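PDB 7D6V: succinate dehydrogenase (Membrane anchor subunit) from Mycolicibacterium smegmatis, which anchors the succinate dehydrogenase Sdh1 in the membrane, holds a Rieske-type iron-sulfur cluster and probably helps to pass electrons from succinate to quinone. Local coordinates for residues A62-L67 and S267-I272; V168-A173 and L198-T203; G215-F220 and P224-I229. All blocks are in the same frame, centred on the assembly; numbering follows the deposited sequence.

Contact 1 of 3, residues A62-L67 and S267-I272; sequences ADYHYL and SDLRFI
Leu269 of the C-terminal tail covers one face of the Tyr64 ring. The two side chains approach from opposite directions. Leu269 CD2 sits over the middle of the ring, 4.1 Å from the Tyr64 ring centroid and 11° off its normal, a CH-pi contact. The other methyl reaches further along the ring: Leu269 CD1 lies 3.4 Å from Tyr64 CE1, on the way to the hydroxyl. Tyr64 CB lies over a face of the Tyr66 ring, toward its rim. CG of Tyr64 is anti to its carbonyl carbon (chi1 -40°), which sends the ring across to the tail. Asp63 CB lies over the other face of the Tyr64 ring, toward its rim. Ser267 meets both tyrosines. Its CB lies 3.7 Å from Tyr64 CE2, oblique to that ring, and its OG stands at the edge of Tyr66, in the ring plane. Tyr64 lies in the turn of the hairpin 60-61/66-67 and Tyr66 at the start of its second strand. His65 and Tyr66 both face Val61 in a G1 beta bulge. No hydrogen bond crosses between the segments. Ser267 OG is satisfied by Gly186 O. Tail and hairpin meet here through apolar and ring packing.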
loop_
_atom_site.group_PDB
_atom_site.type_symbol
_atom_site.label_atom_id
_atom_site.label_comp_id
_atom_site.label_asym_id
_atom_site.label_seq_id
_atom_site.Cartn_x
_atom_site.Cartn_y
_atom_site.Cartn_z
ATOM N N ALA C 62 6.686 -12.983 61.332
ATOM C CA ALA C 62 7.978 -13.097 61.996
ATOM C C ALA C 62 8.605 -14.469 61.778
ATOM O O ALA C 62 9.831 -14.585 61.686
ATOM C CB ALA C 62 7.825 -12.808 63.487
ATOM N N ASP C 63 7.781 -15.518 61.705
ATOM C CA ASP C 63 8.309 -16.877 61.623
ATOM C C ASP C 63 9.021 -17.128 60.300
ATOM O O ASP C 63 10.144 -17.641 60.277
ATOM C CB ASP C 63 7.182 -17.886 61.818
ATOM C CG ASP C 63 7.036 -18.321 63.254
ATOM O OD1 ASP C 63 6.416 -19.376 63.495
ATOM O OD2 ASP C 63 7.546 -17.610 64.145
ATOM N N TYR C 64 8.382 -16.780 59.188
ATOM C CA TYR C 64 8.903 -17.092 57.866
ATOM C C TYR C 64 9.407 -15.862 57.132
ATOM O O TYR C 64 9.698 -15.948 55.937
ATOM C CB TYR C 64 7.835 -17.800 57.034
ATOM C CG TYR C 64 7.039 -18.806 57.826
ATOM C CD1 TYR C 64 7.674 -19.776 58.584
ATOM C CD2 TYR C 64 5.657 -18.774 57.830
ATOM C CE1 TYR C 64 6.955 -20.685 59.319
ATOM C CE2 TYR C 64 4.929 -19.684 58.559
ATOM C CZ TYR C 64 5.582 -20.637 59.302
ATOM O OH TYR C 64 4.853 -21.545 60.029
ATOM N N HIS C 65 9.506 -14.722 57.817
ATOM C CA HIS C 65 10.087 -13.508 57.250
ATOM C C HIS C 65 9.373 -13.093 55.966
ATOM O O HIS C 65 9.993 -12.863 54.928
ATOM C CB HIS C 65 11.588 -13.688 57.016
ATOM C CG HIS C 65 12.411 -13.585 58.262
ATOM N ND1 HIS C 65 12.510 -14.611 59.175
ATOM C CD2 HIS C 65 13.190 -12.587 58.735
ATOM C CE1 HIS C 65 13.303 -14.244 60.164
ATOM N NE2 HIS C 65 13.730 -13.020 59.921
ATOM N N TYR C 66 8.052 -12.995 56.045
ATOM C CA TYR C 66 7.231 -12.568 54.923
ATOM C C TYR C 66 6.908 -11.093 55.084
ATOM O O TYR C 66 6.433 -10.674 56.142
ATOM C CB TYR C 66 5.932 -13.370 54.845
ATOM C CG TYR C 66 6.084 -14.805 54.422
ATOM C CD1 TYR C 66 7.141 -15.212 53.627
ATOM C CD2 TYR C 66 5.151 -15.754 54.807
ATOM C CE1 TYR C 66 7.271 -16.528 53.239
ATOM C CE2 TYR C 66 5.271 -17.067 54.422
ATOM C CZ TYR C 66 6.329 -17.450 53.639
ATOM O OH TYR C 66 6.449 -18.762 53.257
ATOM N N LEU C 67 7.155 -10.313 54.037
ATOM C CA LEU C 67 6.895 -8.883 54.056
ATOM C C LEU C 67 6.130 -8.496 52.803
ATOM O O LEU C 67 6.536 -8.841 51.689
ATOM C CB LEU C 67 8.193 -8.083 54.154
ATOM C CG LEU C 67 8.039 -6.565 54.232
ATOM C CD1 LEU C 67 7.274 -6.166 55.478
ATOM C CD2 LEU C 67 9.396 -5.905 54.203
ATOM N N SER C 267 0.021 -21.260 56.903
ATOM C CA SER C 267 0.806 -20.866 55.741
ATOM C C SER C 267 0.909 -21.956 54.686
ATOM O O SER C 267 1.290 -21.654 53.553
ATOM C CB SER C 267 2.216 -20.450 56.166
ATOM O OG SER C 267 3.007 -20.133 55.033
ATOM N N ASP C 268 0.569 -23.201 55.023
ATOM C CA ASP C 268 0.804 -24.352 54.151
ATOM C C ASP C 268 2.297 -24.501 53.849
ATOM O O ASP C 268 2.752 -24.380 52.710
ATOM C CB ASP C 268 -0.025 -24.254 52.865
ATOM C CG ASP C 268 -0.094 -25.562 52.113
ATOM O OD1 ASP C 268 0.733 -25.773 51.206
ATOM O OD2 ASP C 268 -0.973 -26.386 52.436
ATOM N N LEU C 269 3.055 -24.759 54.910
ATOM C CA LEU C 269 4.500 -24.893 54.808
ATOM C C LEU C 269 4.886 -26.207 54.136
ATOM O O LEU C 269 4.155 -27.199 54.187
ATOM C CB LEU C 269 5.141 -24.832 56.193
ATOM C CG LEU C 269 5.621 -23.506 56.782
ATOM C CD1 LEU C 269 6.266 -23.793 58.117
ATOM C CD2 LEU C 269 6.600 -22.782 55.876
ATOM N N ARG C 270 6.057 -26.200 53.499
ATOM C CA ARG C 270 6.657 -27.400 52.934
ATOM C C ARG C 270 7.864 -27.871 53.724
ATOM O O ARG C 270 8.184 -29.062 53.680
ATOM C CB ARG C 270 7.077 -27.151 51.477
ATOM C CG ARG C 270 5.938 -27.206 50.477
ATOM C CD ARG C 270 5.086 -25.952 50.583
ATOM N NE ARG C 270 4.002 -25.907 49.614
ATOM C CZ ARG C 270 4.128 -25.406 48.394
ATOM N NH1 ARG C 270 3.094 -25.399 47.566
ATOM N NH2 ARG C 270 5.288 -24.893 48.011
ATOM N N PHE C 271 8.530 -26.966 54.441
ATOM C CA PHE C 271 9.600 -27.274 55.388
ATOM C C PHE C 271 9.159 -26.711 56.737
ATOM O O PHE C 271 9.440 -25.558 57.067
ATOM C CB PHE C 271 10.928 -26.702 54.931
ATOM C CG PHE C 271 11.471 -27.354 53.694
ATOM C CD1 PHE C 271 10.868 -27.154 52.466
ATOM C CD2 PHE C 271 12.573 -28.180 53.765
ATOM C CE1 PHE C 271 11.358 -27.754 51.332
ATOM C CE2 PHE C 271 13.069 -28.785 52.634
ATOM C CZ PHE C 271 12.459 -28.572 51.414
ATOM N N ILE C 272 8.473 -27.553 57.514
ATOM C CA ILE C 272 7.701 -27.089 58.660
ATOM C C ILE C 272 8.611 -26.465 59.708
ATOM O O ILE C 272 9.721 -26.947 59.970
ATOM C CB ILE C 272 6.884 -28.253 59.250
ATOM C CG1 ILE C 272 5.844 -28.760 58.243
ATOM C CG2 ILE C 272 6.201 -27.846 60.546
ATOM C CD1 ILE C 272 6.338 -29.850 57.314
#

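Contact 2 of 3, residues V168-A173 and L198-T203; sequences VNTYDA and LLWVYT
Two helical turns run antiparallel and somewhat staggered, with CA atoms 9.2 Å apart at Asn169 and Leu199 and 9.1 Å apart at Thr170 and Trp200. The first turn belongs to helix 155-175 and the second to helix 188-204.

Trp200 makes the main link. Its indole crosses the Thr170 side chain at about a right angle and brings the N-H edge to the hydroxyl. Trp200 NE1 donates to Thr170 OG1 at 2.8 Å, with an N-H...O angle of 147°. The oxygen lies 19° out of the indole plane, so the bond is somewhat bent. OG1 of Thr170 is anti to the carbonyl carbon (chi1 -44°), beside its own backbone N. From there it also bonds back to Ser166 O, one turn earlier. The hydroxyl thus has two partners, one in each helix. The indole also packs on Ser166 and Leu167.

Beside this bond, Asn169 ND2 lies 4.1 Å from Leu199 CD1, a loose contact between an amide and a methyl. The carbonyl of Leu199 is doubly used in its own helix. Thr203 N and Thr203 OG1 reach Leu199 O from opposite faces of its plane, the hydroxyl at 2.7 Å.

One residue before Thr203, Tyr202 touches the iron-sulfur cluster, and its ring meets that of His240 almost in parallel. Cys206 and His207, just beyond this helix, belong to the same pocket. The contact is part of an antiparallel helix hairpin in the helical bundle of a membrane anchor, here one that encloses a Rieske-type cluster.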
loop_
_atom_site.group_PDB
_atom_site.type_symbol
_atom_site.label_atom_id
_atom_site.label_comp_id
_atom_site.label_asym_id
_atom_site.label_seq_id
_atom_site.Cartn_x
_atom_site.Cartn_y
_atom_site.Cartn_z
ATOM N N VAL C 168 15.085 -4.116 45.625
ATOM C CA VAL C 168 14.713 -4.223 47.038
ATOM C C VAL C 168 13.702 -5.349 47.247
ATOM O O VAL C 168 13.816 -6.149 48.188
ATOM C CB VAL C 168 14.178 -2.873 47.548
ATOM C CG1 VAL C 168 13.395 -3.059 48.832
ATOM C CG2 VAL C 168 15.321 -1.905 47.758
ATOM N N ASN C 169 12.702 -5.433 46.369
ATOM C CA ASN C 169 11.717 -6.506 46.461
ATOM C C ASN C 169 12.339 -7.874 46.217
ATOM O O ASN C 169 11.908 -8.863 46.818
ATOM C CB ASN C 169 10.578 -6.256 45.476
ATOM C CG ASN C 169 9.720 -5.078 45.869
ATOM O OD1 ASN C 169 9.670 -4.698 47.035
ATOM N ND2 ASN C 169 9.041 -4.489 44.895
ATOM N N THR C 170 13.331 -7.957 45.332
ATOM C CA THR C 170 14.037 -9.215 45.126
ATOM C C THR C 170 14.778 -9.636 46.387
ATOM O O THR C 170 14.786 -10.817 46.748
ATOM C CB THR C 170 15.004 -9.086 43.954
ATOM O OG1 THR C 170 14.349 -8.414 42.874
ATOM C CG2 THR C 170 15.458 -10.454 43.486
ATOM N N TYR C 171 15.408 -8.679 47.068
ATOM C CA TYR C 171 16.048 -8.997 48.340
ATOM C C TYR C 171 15.028 -9.508 49.349
ATOM O O TYR C 171 15.283 -10.486 50.066
ATOM C CB TYR C 171 16.776 -7.769 48.883
ATOM C CG TYR C 171 17.420 -8.003 50.225
ATOM C CD1 TYR C 171 18.678 -8.570 50.322
ATOM C CD2 TYR C 171 16.763 -7.668 51.399
ATOM C CE1 TYR C 171 19.265 -8.793 51.545
ATOM C CE2 TYR C 171 17.343 -7.890 52.625
ATOM C CZ TYR C 171 18.594 -8.451 52.693
ATOM O OH TYR C 171 19.172 -8.669 53.920
ATOM N N ASP C 172 13.869 -8.851 49.421
ATOM C CA ASP C 172 12.809 -9.295 50.323
ATOM C C ASP C 172 12.387 -10.727 50.017
ATOM O O ASP C 172 12.276 -11.566 50.922
ATOM C CB ASP C 172 11.610 -8.354 50.213
ATOM C CG ASP C 172 11.740 -7.143 51.098
ATOM O OD1 ASP C 172 12.192 -7.294 52.247
ATOM O OD2 ASP C 172 11.396 -6.033 50.646
ATOM N N ALA C 173 12.155 -11.026 48.738
ATOM C CA ALA C 173 11.730 -12.365 48.349
ATOM C C ALA C 173 12.792 -13.404 48.680
ATOM O O ALA C 173 12.468 -14.510 49.123
ATOM C CB ALA C 173 11.395 -12.397 46.859
ATOM N N LEU C 198 7.161 -11.426 38.041
ATOM C CA LEU C 198 6.258 -10.708 37.146
ATOM C C LEU C 198 6.509 -9.206 37.190
ATOM O O LEU C 198 6.390 -8.520 36.167
ATOM C CB LEU C 198 4.811 -11.036 37.501
ATOM C CG LEU C 198 4.373 -12.418 37.015
ATOM C CD1 LEU C 198 3.018 -12.789 37.579
ATOM C CD2 LEU C 198 4.355 -12.465 35.501
ATOM N N LEU C 199 6.864 -8.676 38.363
ATOM C CA LEU C 199 7.236 -7.268 38.457
ATOM C C LEU C 199 8.482 -6.978 37.637
ATOM O O LEU C 199 8.572 -5.938 36.979
ATOM C CB LEU C 199 7.456 -6.875 39.915
ATOM C CG LEU C 199 6.209 -6.663 40.770
ATOM C CD1 LEU C 199 6.608 -6.333 42.194
ATOM C CD2 LEU C 199 5.344 -5.566 40.187
ATOM N N TRP C 200 9.461 -7.882 37.676
ATOM C CA TRP C 200 10.647 -7.712 36.844
ATOM C C TRP C 200 10.290 -7.727 35.365
ATOM O O TRP C 200 10.830 -6.940 34.581
ATOM C CB TRP C 200 11.672 -8.801 37.152
ATOM C CG TRP C 200 12.643 -8.441 38.222
ATOM C CD1 TRP C 200 12.862 -9.114 39.382
ATOM C CD2 TRP C 200 13.547 -7.330 38.226
ATOM N NE1 TRP C 200 13.837 -8.491 40.115
ATOM C CE2 TRP C 200 14.276 -7.392 39.427
ATOM C CE3 TRP C 200 13.808 -6.288 37.332
ATOM C CZ2 TRP C 200 15.248 -6.456 39.757
ATOM C CZ3 TRP C 200 14.770 -5.359 37.665
ATOM C CH2 TRP C 200 15.478 -5.448 38.866
ATOM N N VAL C 201 9.389 -8.623 34.963
ATOM C CA VAL C 201 8.971 -8.680 33.563
ATOM C C VAL C 201 8.321 -7.366 33.148
ATOM O O VAL C 201 8.617 -6.811 32.082
ATOM C CB VAL C 201 8.029 -9.874 33.332
ATOM C CG1 VAL C 201 7.474 -9.847 31.922
ATOM C CG2 VAL C 201 8.758 -11.175 33.587
ATOM N N TYR C 202 7.429 -6.844 33.992
ATOM C CA TYR C 202 6.763 -5.583 33.680
ATOM C C TYR C 202 7.755 -4.428 33.610
ATOM O O TYR C 202 7.660 -3.570 32.727
ATOM C CB TYR C 202 5.678 -5.293 34.714
ATOM C CG TYR C 202 5.108 -3.901 34.612
ATOM C CD1 TYR C 202 4.379 -3.509 33.498
ATOM C CD2 TYR C 202 5.304 -2.975 35.623
ATOM C CE1 TYR C 202 3.860 -2.238 33.400
ATOM C CE2 TYR C 202 4.790 -1.705 35.533
ATOM C CZ TYR C 202 4.067 -1.341 34.421
ATOM O OH TYR C 202 3.552 -0.072 34.333
ATOM N N THR C 203 8.710 -4.387 34.539
ATOM C CA THR C 203 9.705 -3.321 34.537
ATOM C C THR C 203 10.606 -3.398 33.310
ATOM O O THR C 203 10.989 -2.366 32.750
ATOM C CB THR C 203 10.532 -3.379 35.820
ATOM O OG1 THR C 203 9.653 -3.455 36.947
ATOM C CG2 THR C 203 11.404 -2.147 35.956
#

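Contact 3 of 3, residues G215-F220 and P224-I229; sequences GRLKHF and PVRYWI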
loop_
_atom_site.group_PDB
_atom_site.type_symbol
_atom_site.label_atom_id
_atom_site.label_comp_id
_atom_site.label_asym_id
_atom_site.label_seq_id
_atom_site.Cartn_x
_atom_site.Cartn_y
_atom_site.Cartn_z
ATOM N N GLY C 215 17.144 1.118 21.732
ATOM C CA GLY C 215 16.178 1.788 20.880
ATOM C C GLY C 215 16.696 3.073 20.270
ATOM O O GLY C 215 16.321 3.428 19.150
ATOM N N ARG C 216 17.560 3.784 20.988
ATOM C CA ARG C 216 18.096 5.058 20.529
ATOM C C ARG C 216 19.292 4.910 19.601
ATOM O O ARG C 216 19.819 5.926 19.136
ATOM C CB ARG C 216 18.486 5.918 21.730
ATOM C CG ARG C 216 19.593 5.319 22.568
ATOM C CD ARG C 216 19.928 6.198 23.750
ATOM N NE ARG C 216 20.528 7.456 23.321
ATOM C CZ ARG C 216 20.665 8.522 24.101
ATOM N NH1 ARG C 216 20.245 8.482 25.357
ATOM N NH2 ARG C 216 21.224 9.626 23.625
ATOM N N LEU C 217 19.740 3.691 19.324
ATOM C CA LEU C 217 20.870 3.486 18.434
ATOM C C LEU C 217 20.435 3.609 16.978
ATOM O O LEU C 217 19.260 3.460 16.636
ATOM C CB LEU C 217 21.505 2.117 18.677
ATOM C CG LEU C 217 22.314 1.957 19.963
ATOM C CD1 LEU C 217 22.561 0.494 20.257
ATOM C CD2 LEU C 217 23.625 2.708 19.870
ATOM N N LYS C 218 21.408 3.886 16.112
ATOM C CA LYS C 218 21.173 3.940 14.674
ATOM C C LYS C 218 21.648 2.685 13.957
ATOM O O LYS C 218 20.887 2.078 13.200
ATOM C CB LYS C 218 21.851 5.171 14.060
ATOM C CG LYS C 218 21.609 5.301 12.562
ATOM C CD LYS C 218 22.276 6.530 11.974
ATOM C CE LYS C 218 21.507 7.791 12.296
ATOM N NZ LYS C 218 20.208 7.825 11.576
ATOM N N HIS C 219 22.891 2.279 14.180
ATOM C CA HIS C 219 23.468 1.112 13.522
ATOM C C HIS C 219 23.472 -0.051 14.509
ATOM O O HIS C 219 24.340 -0.136 15.380
ATOM C CB HIS C 219 24.872 1.418 13.017
ATOM N N PHE C 220 22.494 -0.947 14.365
ATOM C CA PHE C 220 22.475 -2.169 15.157
ATOM C C PHE C 220 23.609 -3.110 14.784
ATOM O O PHE C 220 23.925 -4.019 15.558
ATOM C CB PHE C 220 21.136 -2.889 14.984
ATOM C CG PHE C 220 20.026 -2.324 15.822
ATOM C CD1 PHE C 220 20.261 -1.916 17.122
ATOM C CD2 PHE C 220 18.746 -2.207 15.312
ATOM C CE1 PHE C 220 19.242 -1.399 17.893
ATOM C CE2 PHE C 220 17.723 -1.692 16.079
ATOM C CZ PHE C 220 17.971 -1.286 17.371
ATOM N N PRO C 224 26.408 -5.436 18.697
ATOM C CA PRO C 224 25.755 -6.757 18.713
ATOM C C PRO C 224 25.068 -7.090 20.026
ATOM O O PRO C 224 24.007 -7.724 20.013
ATOM C CB PRO C 224 26.914 -7.723 18.425
ATOM C CG PRO C 224 28.046 -6.868 17.945
ATOM C CD PRO C 224 27.870 -5.544 18.591
ATOM N N VAL C 225 25.649 -6.700 21.160
ATOM C CA VAL C 225 25.052 -7.023 22.454
ATOM C C VAL C 225 23.754 -6.253 22.649
ATOM O O VAL C 225 22.718 -6.819 23.026
ATOM C CB VAL C 225 26.055 -6.733 23.585
ATOM C CG1 VAL C 225 25.412 -6.944 24.938
ATOM C CG2 VAL C 225 27.284 -7.607 23.435
ATOM N N ARG C 226 23.786 -4.950 22.376
ATOM C CA ARG C 226 22.607 -4.127 22.593
ATOM C C ARG C 226 21.518 -4.435 21.579
ATOM O O ARG C 226 20.337 -4.262 21.882
ATOM C CB ARG C 226 22.993 -2.651 22.563
ATOM C CG ARG C 226 23.908 -2.264 23.708
ATOM C CD ARG C 226 24.427 -0.854 23.569
ATOM N NE ARG C 226 23.383 0.125 23.838
ATOM C CZ ARG C 226 23.582 1.437 23.865
ATOM N NH1 ARG C 226 24.792 1.928 23.643
ATOM N NH2 ARG C 226 22.570 2.255 24.114
ATOM N N TYR C 227 21.885 -4.927 20.393
ATOM C CA TYR C 227 20.877 -5.389 19.444
ATOM C C TYR C 227 20.112 -6.590 19.990
ATOM O O TYR C 227 18.881 -6.649 19.892
ATOM C CB TYR C 227 21.537 -5.736 18.111
ATOM C CG TYR C 227 20.565 -6.215 17.058
ATOM C CD1 TYR C 227 19.390 -5.525 16.808
ATOM C CD2 TYR C 227 20.821 -7.357 16.318
ATOM C CE1 TYR C 227 18.502 -5.956 15.854
ATOM C CE2 TYR C 227 19.937 -7.795 15.361
ATOM C CZ TYR C 227 18.780 -7.090 15.133
ATOM O OH TYR C 227 17.892 -7.524 14.177
ATOM N N TRP C 228 20.825 -7.557 20.569
ATOM C CA TRP C 228 20.171 -8.717 21.165
ATOM C C TRP C 228 19.279 -8.303 22.331
ATOM O O TRP C 228 18.133 -8.769 22.457
ATOM C CB TRP C 228 21.234 -9.719 21.619
ATOM C CG TRP C 228 20.700 -11.016 22.132
ATOM C CD1 TRP C 228 20.425 -12.133 21.405
ATOM C CD2 TRP C 228 20.389 -11.335 23.492
ATOM N NE1 TRP C 228 19.954 -13.127 22.223
ATOM C CE2 TRP C 228 19.920 -12.663 23.511
ATOM C CE3 TRP C 228 20.450 -10.625 24.695
ATOM C CZ2 TRP C 228 19.519 -13.295 24.683
ATOM C CZ3 TRP C 228 20.055 -11.255 25.855
ATOM C CH2 TRP C 228 19.595 -12.577 25.841
ATOM N N ILE C 229 19.786 -7.410 23.183
ATOM C CA ILE C 229 18.989 -6.933 24.307
ATOM C C ILE C 229 17.736 -6.228 23.810
ATOM O O ILE C 229 16.640 -6.430 24.344
ATOM C CB ILE C 229 19.833 -6.020 25.213
ATOM C CG1 ILE C 229 21.035 -6.786 25.760
ATOM C CG2 ILE C 229 18.991 -5.478 26.349
ATOM C CD1 ILE C 229 21.985 -5.932 26.557
#
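Arg226, which packs on Leu217, hydrogen-bonds through NE to the carbonyl O of Thr213 in helix 207-215, and its NH2 adds a weak bond to Val212 O. The side chain bends at its third torsion (chi3 73°), turning the guanidinium back toward the end of that helix. Leu217 crosses it at about a right angle. Leu217 CD1 lies over one face of the guanidinium, toward its rim, and is 3.7 Å from Arg226 NE. The other methyl, Leu217 CD2, is 4.0 Å from Arg226 NH1.

The two segments belong to a helix-loop-helix turn, in which 215-220 leaves helix 207-215 and the chain turns back into helix 224-237. Further along the loop two aromatic rings meet, one from the loop and one from the helix. Phe220 and Tyr227 have centroids 4.9 Å apart and planes at 33°, an oblique pair. Tyr227 CD1 stands over one face of the Phe220 ring, off-centre, and is 3.4 Å from Phe220 CG. CG of Tyr227 is anti to the backbone N (chi1 -180°), which carries the ring out beside the loop.

This loop docks on the iron-sulfur subunit, where Gly215 O accepts bonds from Arg138 and Arg230 of that neighbouring chain and Arg216 forms a salt bridge with its Asp233. Tyr227 packs on Glu134 of the same subunit.

Contact 2 lies between the other two. Its centre is 19 Å from that of contact 1 and 25 Å from that of contact 3. Contacts 1 and 3 are 44 Å apart between centres and do not touch. Contacts 1 and 2 do: Leu67 CD2 of the first packs on Asp172 OD1 of the second at 3.7 Å. Along the chain, contact 1 closes a long loop that holds both others, which follow in series. Contact 2 is tied to the redox site through Tyr202, which touches the cluster; the side chain of Leu199 is about 10 Å from both cluster and bound lipid. Contact 3 instead meets the iron-sulfur subunit.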